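Side-chain contacts in glutathione S-transferase (Pseudomonas protegens, PDB 4IKH), which binds glutathione and probably transfers it to electrophilic compounds: residues A184-F189 / A218-R223; R173-I176 / R180-I183. One frame throughout, in Å; residues are numbered along the deposited sequence.

Interaction 1 of 2, residues A184-F189 / A218-R223; sequences ADIATF and AKFVAR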
loop_
_atom_site.group_PDB
_atom_site.type_symbol
_atom_site.label_atom_id
_atom_site.label_comp_id
_atom_site.label_asym_id
_atom_site.label_seq_id
_atom_site.Cartn_x
_atom_site.Cartn_y
_atom_site.Cartn_z
ATOM N N ALA A 184 -12.238 2.671 -1.045
ATOM C CA ALA A 184 -11.405 2.675 -2.251
ATOM C C ALA A 184 -11.500 4.005 -3.003
ATOM O O ALA A 184 -10.487 4.514 -3.510
ATOM C CB ALA A 184 -11.773 1.513 -3.164
ATOM N N ASP A 185 -12.711 4.564 -3.097
ATOM C CA ASP A 185 -12.881 5.854 -3.761
ATOM C C ASP A 185 -12.218 6.951 -2.949
ATOM O O ASP A 185 -11.529 7.815 -3.490
ATOM C CB ASP A 185 -14.370 6.160 -3.952
ATOM C CG ASP A 185 -15.076 5.056 -4.683
ATOM O OD1 ASP A 185 -14.784 4.879 -5.885
ATOM O OD2 ASP A 185 -15.883 4.337 -4.057
ATOM N N ILE A 186 -12.416 6.892 -1.636
ATOM C CA ILE A 186 -11.881 7.895 -0.725
ATOM C C ILE A 186 -10.352 7.929 -0.768
ATOM O O ILE A 186 -9.742 8.988 -0.626
ATOM C CB ILE A 186 -12.385 7.634 0.707
ATOM C CG1 ILE A 186 -13.904 7.793 0.753
ATOM C CG2 ILE A 186 -11.724 8.565 1.709
ATOM C CD1 ILE A 186 -14.507 7.551 2.122
ATOM N N ALA A 187 -9.735 6.770 -0.987
ATOM C CA ALA A 187 -8.276 6.691 -1.082
ATOM C C ALA A 187 -7.754 7.123 -2.454
ATOM O O ALA A 187 -6.659 7.687 -2.571
ATOM C CB ALA A 187 -7.806 5.280 -0.757
ATOM N N THR A 188 -8.537 6.868 -3.496
ATOM C CA THR A 188 -8.048 7.052 -4.861
ATOM C C THR A 188 -8.218 8.475 -5.401
ATOM O O THR A 188 -7.255 9.076 -5.876
ATOM C CB THR A 188 -8.686 6.010 -5.813
ATOM O OG1 THR A 188 -8.427 4.688 -5.311
ATOM C CG2 THR A 188 -8.114 6.133 -7.219
ATOM N N PHE A 189 -9.432 9.017 -5.344
ATOM C CA PHE A 189 -9.691 10.307 -5.995
ATOM C C PHE A 189 -8.983 11.578 -5.465
ATOM O O PHE A 189 -8.723 12.489 -6.246
ATOM C CB PHE A 189 -11.196 10.489 -6.262
ATOM C CG PHE A 189 -11.733 9.432 -7.173
ATOM C CD1 PHE A 189 -11.513 9.523 -8.539
ATOM C CD2 PHE A 189 -12.359 8.301 -6.667
ATOM C CE1 PHE A 189 -11.943 8.530 -9.387
ATOM C CE2 PHE A 189 -12.786 7.306 -7.505
ATOM C CZ PHE A 189 -12.578 7.422 -8.870
ATOM N N ALA A 218 -15.384 13.817 -10.754
ATOM C CA ALA A 218 -16.345 14.905 -10.708
ATOM C C ALA A 218 -17.407 14.609 -9.654
ATOM O O ALA A 218 -17.799 15.496 -8.892
ATOM C CB ALA A 218 -16.989 15.140 -12.089
ATOM N N LYS A 219 -17.861 13.359 -9.600
ATOM C CA LYS A 219 -18.897 12.975 -8.644
ATOM C C LYS A 219 -18.378 13.022 -7.213
ATOM O O LYS A 219 -19.112 13.363 -6.282
ATOM C CB LYS A 219 -19.407 11.570 -8.954
ATOM C CG LYS A 219 -20.821 11.509 -9.438
ATOM C CD LYS A 219 -21.070 10.208 -10.164
ATOM C CE LYS A 219 -20.889 9.021 -9.264
ATOM N NZ LYS A 219 -20.949 7.778 -10.080
ATOM N N PHE A 220 -17.106 12.668 -7.052
ATOM C CA PHE A 220 -16.437 12.653 -5.757
ATOM C C PHE A 220 -16.368 14.037 -5.102
ATOM O O PHE A 220 -16.760 14.205 -3.946
ATOM C CB PHE A 220 -15.024 12.089 -5.940
ATOM C CG PHE A 220 -14.254 11.924 -4.666
ATOM C CD1 PHE A 220 -14.593 10.932 -3.755
ATOM C CD2 PHE A 220 -13.158 12.733 -4.394
ATOM C CE1 PHE A 220 -13.856 10.765 -2.574
ATOM C CE2 PHE A 220 -12.425 12.575 -3.223
ATOM C CZ PHE A 220 -12.783 11.589 -2.311
ATOM N N VAL A 221 -15.855 15.019 -5.837
ATOM C CA VAL A 221 -15.677 16.364 -5.296
ATOM C C VAL A 221 -16.986 17.146 -5.164
ATOM O O VAL A 221 -16.989 18.267 -4.660
ATOM C CB VAL A 221 -14.701 17.196 -6.147
ATOM C CG1 VAL A 221 -13.450 16.401 -6.447
ATOM C CG2 VAL A 221 -15.372 17.651 -7.448
ATOM N N ALA A 222 -18.094 16.571 -5.623
ATOM C CA ALA A 222 -19.392 17.227 -5.478
ATOM C C ALA A 222 -20.130 16.707 -4.242
ATOM O O ALA A 222 -21.248 17.133 -3.945
ATOM C CB ALA A 222 -20.240 17.044 -6.732
ATOM N N ARG A 223 -19.506 15.769 -3.534
ATOM C CA ARG A 223 -20.019 15.319 -2.243
ATOM C C ARG A 223 -19.607 16.344 -1.190
ATOM O O ARG A 223 -18.423 16.660 -1.060
ATOM C CB ARG A 223 -19.447 13.947 -1.868
ATOM C CG ARG A 223 -19.752 12.831 -2.860
ATOM C CD ARG A 223 -19.151 11.504 -2.409
ATOM N NE ARG A 223 -19.666 11.076 -1.112
ATOM C CZ ARG A 223 -20.748 10.321 -0.951
ATOM N NH1 ARG A 223 -21.439 9.913 -2.008
ATOM N NH2 ARG A 223 -21.146 9.975 0.265
#
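The F220 ring lays one face against F189 CB. That carbon sits 3.8 Å from the F220 ring centroid, a CH-pi contact 23° off the ring normal and displaced toward the CG–CD2 side. The closest approach is F189 CB to F220 CD2, 3.5 Å. The F189 ring turns away, and its edge lies in plane with D185 CB, one turn earlier on the same helix. The two rings are oblique, with planes at 39° and the F189 and F220 centroids 5.8 Å apart. F220 CG is anti to the backbone N (chi1 -176°), which carries the ring across to helix 183-196. There F220 CE1 lies 3.9 Å from both D185 O and I186 CA. This is helix packing inside the all-helical C-terminal domain of the GST fold. F220 lies on helix 211-220 and opens a type I turn to R223. F220 and I186 also touch I38 on helix 31-43, in the thioredoxin-like domain, so the contact borders the interface between the domains. The D185 carboxylate leads away from F220, to the T182 N-cap. On the same helix, T188 OG1 donates to A184 O at 2.7 Å.

Interaction 2 of 2, residues R173-I176 / R180-I183; sequences REWI and RYTI
The edge of the Y181 ring meets one face of the W175 indole. The packing is tight here. Y181 CD1 stands 3.5 Å above the indole plane, and its nearest atom there is W175 CE3 at 3.7 Å. The Y181 ring centroid is 4.7 Å from that of the W175 six-membered ring, with planes at 58°, an edge-to-face pair. Y181 CB covers the other part of the indole, 3.8 Å from the centroid of the W175 five-membered ring and 11° off its normal. The backbone sets Y181 CB over the five-membered ring; with CG anti to the backbone N (chi1 174°), CD1 reaches over the six-membered ring. Both segments belong to the connection from helix 150-170 to helix 183-196, which doubles back between 176 and 180. E174 and W175 lie opposite G178, which fits a classic beta bulge. The loop ends at T182, the N-cap of helix 183-196. T182 OG1 bonds to A184 N, and D185 OD2 accepts from T182 N; the sequence T182-I183-A184-D185 fits the S/T-x-x-D capping signature of GSTs. The solvent side is looser. R180 is exposed and its CB points away from the other segment; its carbonyl O makes the approach, 3.7 Å from W175 CB.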
loop_
_atom_site.group_PDB
_atom_site.type_symbol
_atom_site.label_atom_id
_atom_site.label_comp_id
_atom_site.label_asym_id
_atom_site.label_seq_id
_atom_site.Cartn_x
_atom_site.Cartn_y
_atom_site.Cartn_z
ATOM N N ARG A 173 -19.486 1.632 -14.236
ATOM C CA ARG A 173 -19.666 1.620 -12.786
ATOM C C ARG A 173 -19.884 3.015 -12.219
ATOM O O ARG A 173 -19.314 3.991 -12.705
ATOM C CB ARG A 173 -18.454 0.981 -12.091
ATOM C CG ARG A 173 -18.112 -0.416 -12.564
ATOM C CD ARG A 173 -16.945 -0.998 -11.771
ATOM N NE ARG A 173 -16.615 -2.341 -12.234
ATOM C CZ ARG A 173 -16.505 -3.404 -11.443
ATOM N NH1 ARG A 173 -16.684 -3.288 -10.133
ATOM N NH2 ARG A 173 -16.207 -4.587 -11.968
ATOM N N GLU A 174 -20.695 3.100 -11.172
ATOM C CA GLU A 174 -20.857 4.346 -10.434
ATOM C C GLU A 174 -19.593 4.739 -9.665
ATOM O O GLU A 174 -19.188 5.905 -9.668
ATOM C CB GLU A 174 -22.014 4.210 -9.460
ATOM C CG GLU A 174 -23.346 3.987 -10.155
ATOM C CD GLU A 174 -24.502 4.182 -9.210
ATOM O OE1 GLU A 174 -24.465 5.173 -8.447
ATOM O OE2 GLU A 174 -25.436 3.349 -9.217
ATOM N N TRP A 175 -18.993 3.757 -8.989
ATOM C CA TRP A 175 -17.762 3.955 -8.218
ATOM C C TRP A 175 -16.852 2.754 -8.429
ATOM O O TRP A 175 -17.218 1.811 -9.128
ATOM C CB TRP A 175 -18.072 4.069 -6.721
ATOM C CG TRP A 175 -19.042 5.172 -6.366
ATOM C CD1 TRP A 175 -20.381 5.045 -6.113
ATOM C CD2 TRP A 175 -18.733 6.560 -6.204
ATOM N NE1 TRP A 175 -20.925 6.278 -5.815
ATOM C CE2 TRP A 175 -19.932 7.222 -5.862
ATOM C CE3 TRP A 175 -17.554 7.308 -6.310
ATOM C CZ2 TRP A 175 -19.986 8.602 -5.638
ATOM C CZ3 TRP A 175 -17.609 8.673 -6.093
ATOM C CH2 TRP A 175 -18.814 9.306 -5.755
ATOM N N ILE A 176 -15.679 2.770 -7.801
ATOM C CA ILE A 176 -14.729 1.668 -7.935
ATOM C C ILE A 176 -15.354 0.293 -7.665
ATOM O O ILE A 176 -15.133 -0.649 -8.431
ATOM C CB ILE A 176 -13.481 1.897 -7.036
ATOM C CG1 ILE A 176 -12.688 3.109 -7.553
ATOM C CG2 ILE A 176 -12.623 0.634 -6.989
ATOM C CD1 ILE A 176 -11.567 3.622 -6.631
ATOM N N ARG A 180 -21.751 0.770 -4.925
ATOM C CA ARG A 180 -21.453 1.302 -3.598
ATOM C C ARG A 180 -20.200 2.174 -3.565
ATOM O O ARG A 180 -19.139 1.779 -4.069
ATOM C CB ARG A 180 -21.287 0.151 -2.599
ATOM C CG ARG A 180 -22.528 -0.708 -2.449
ATOM C CD ARG A 180 -23.094 -0.621 -1.046
ATOM N NE ARG A 180 -24.539 -0.828 -1.036
ATOM C CZ ARG A 180 -25.260 -1.027 0.064
ATOM N NH1 ARG A 180 -24.665 -1.061 1.249
ATOM N NH2 ARG A 180 -26.574 -1.198 -0.024
ATOM N N TYR A 181 -20.336 3.351 -2.958
ATOM C CA TYR A 181 -19.216 4.243 -2.655
ATOM C C TYR A 181 -18.406 3.667 -1.485
ATOM O O TYR A 181 -18.967 3.407 -0.423
ATOM C CB TYR A 181 -19.803 5.594 -2.270
ATOM C CG TYR A 181 -18.861 6.672 -1.771
ATOM C CD1 TYR A 181 -17.915 7.250 -2.609
ATOM C CD2 TYR A 181 -18.983 7.172 -0.478
ATOM C CE1 TYR A 181 -17.080 8.273 -2.154
ATOM C CE2 TYR A 181 -18.161 8.187 -0.018
ATOM C CZ TYR A 181 -17.218 8.735 -0.857
ATOM O OH TYR A 181 -16.417 9.757 -0.396
ATOM N N THR A 182 -17.098 3.461 -1.658
ATOM C CA THR A 182 -16.323 2.792 -0.594
ATOM C C THR A 182 -15.026 3.513 -0.213
ATOM O O THR A 182 -14.683 4.540 -0.801
ATOM C CB THR A 182 -15.968 1.328 -0.963
ATOM O OG1 THR A 182 -15.052 1.315 -2.069
ATOM C CG2 THR A 182 -17.213 0.518 -1.322
ATOM N N ILE A 183 -14.299 2.971 0.764
ATOM C CA ILE A 183 -12.988 3.532 1.116
ATOM C C ILE A 183 -12.023 3.547 -0.068
ATOM O O ILE A 183 -11.098 4.349 -0.104
ATOM C CB ILE A 183 -12.307 2.825 2.344
ATOM C CG1 ILE A 183 -12.231 1.302 2.171
ATOM C CG2 ILE A 183 -13.018 3.189 3.639
ATOM C CD1 ILE A 183 -11.352 0.618 3.271
#

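Overall arrangement
Both interactions lie in the helical C-terminal domain, on the same side of the chain's centre, their centres about 9 Å apart. Interaction 2 closes first, in the loop after helix 150-170. Interaction 1 then joins helix 183-196 to helix 211-220. They touch: D185 OD1 accepts a probable hydrogen bond from I176 N at 3.0 Å, and K219 NZ probably bonds to E174 O at 2.6 Å. K219 makes a cation-pi contact with W175, and R223 one with Y181. The loop is thus tied to both helices. Interaction 2 lies away from the annotated sites; the I186 side chain is about 8 Å from that of glutathione-binding S92 and about 11 Å from bound glutathione, near the site, not in it.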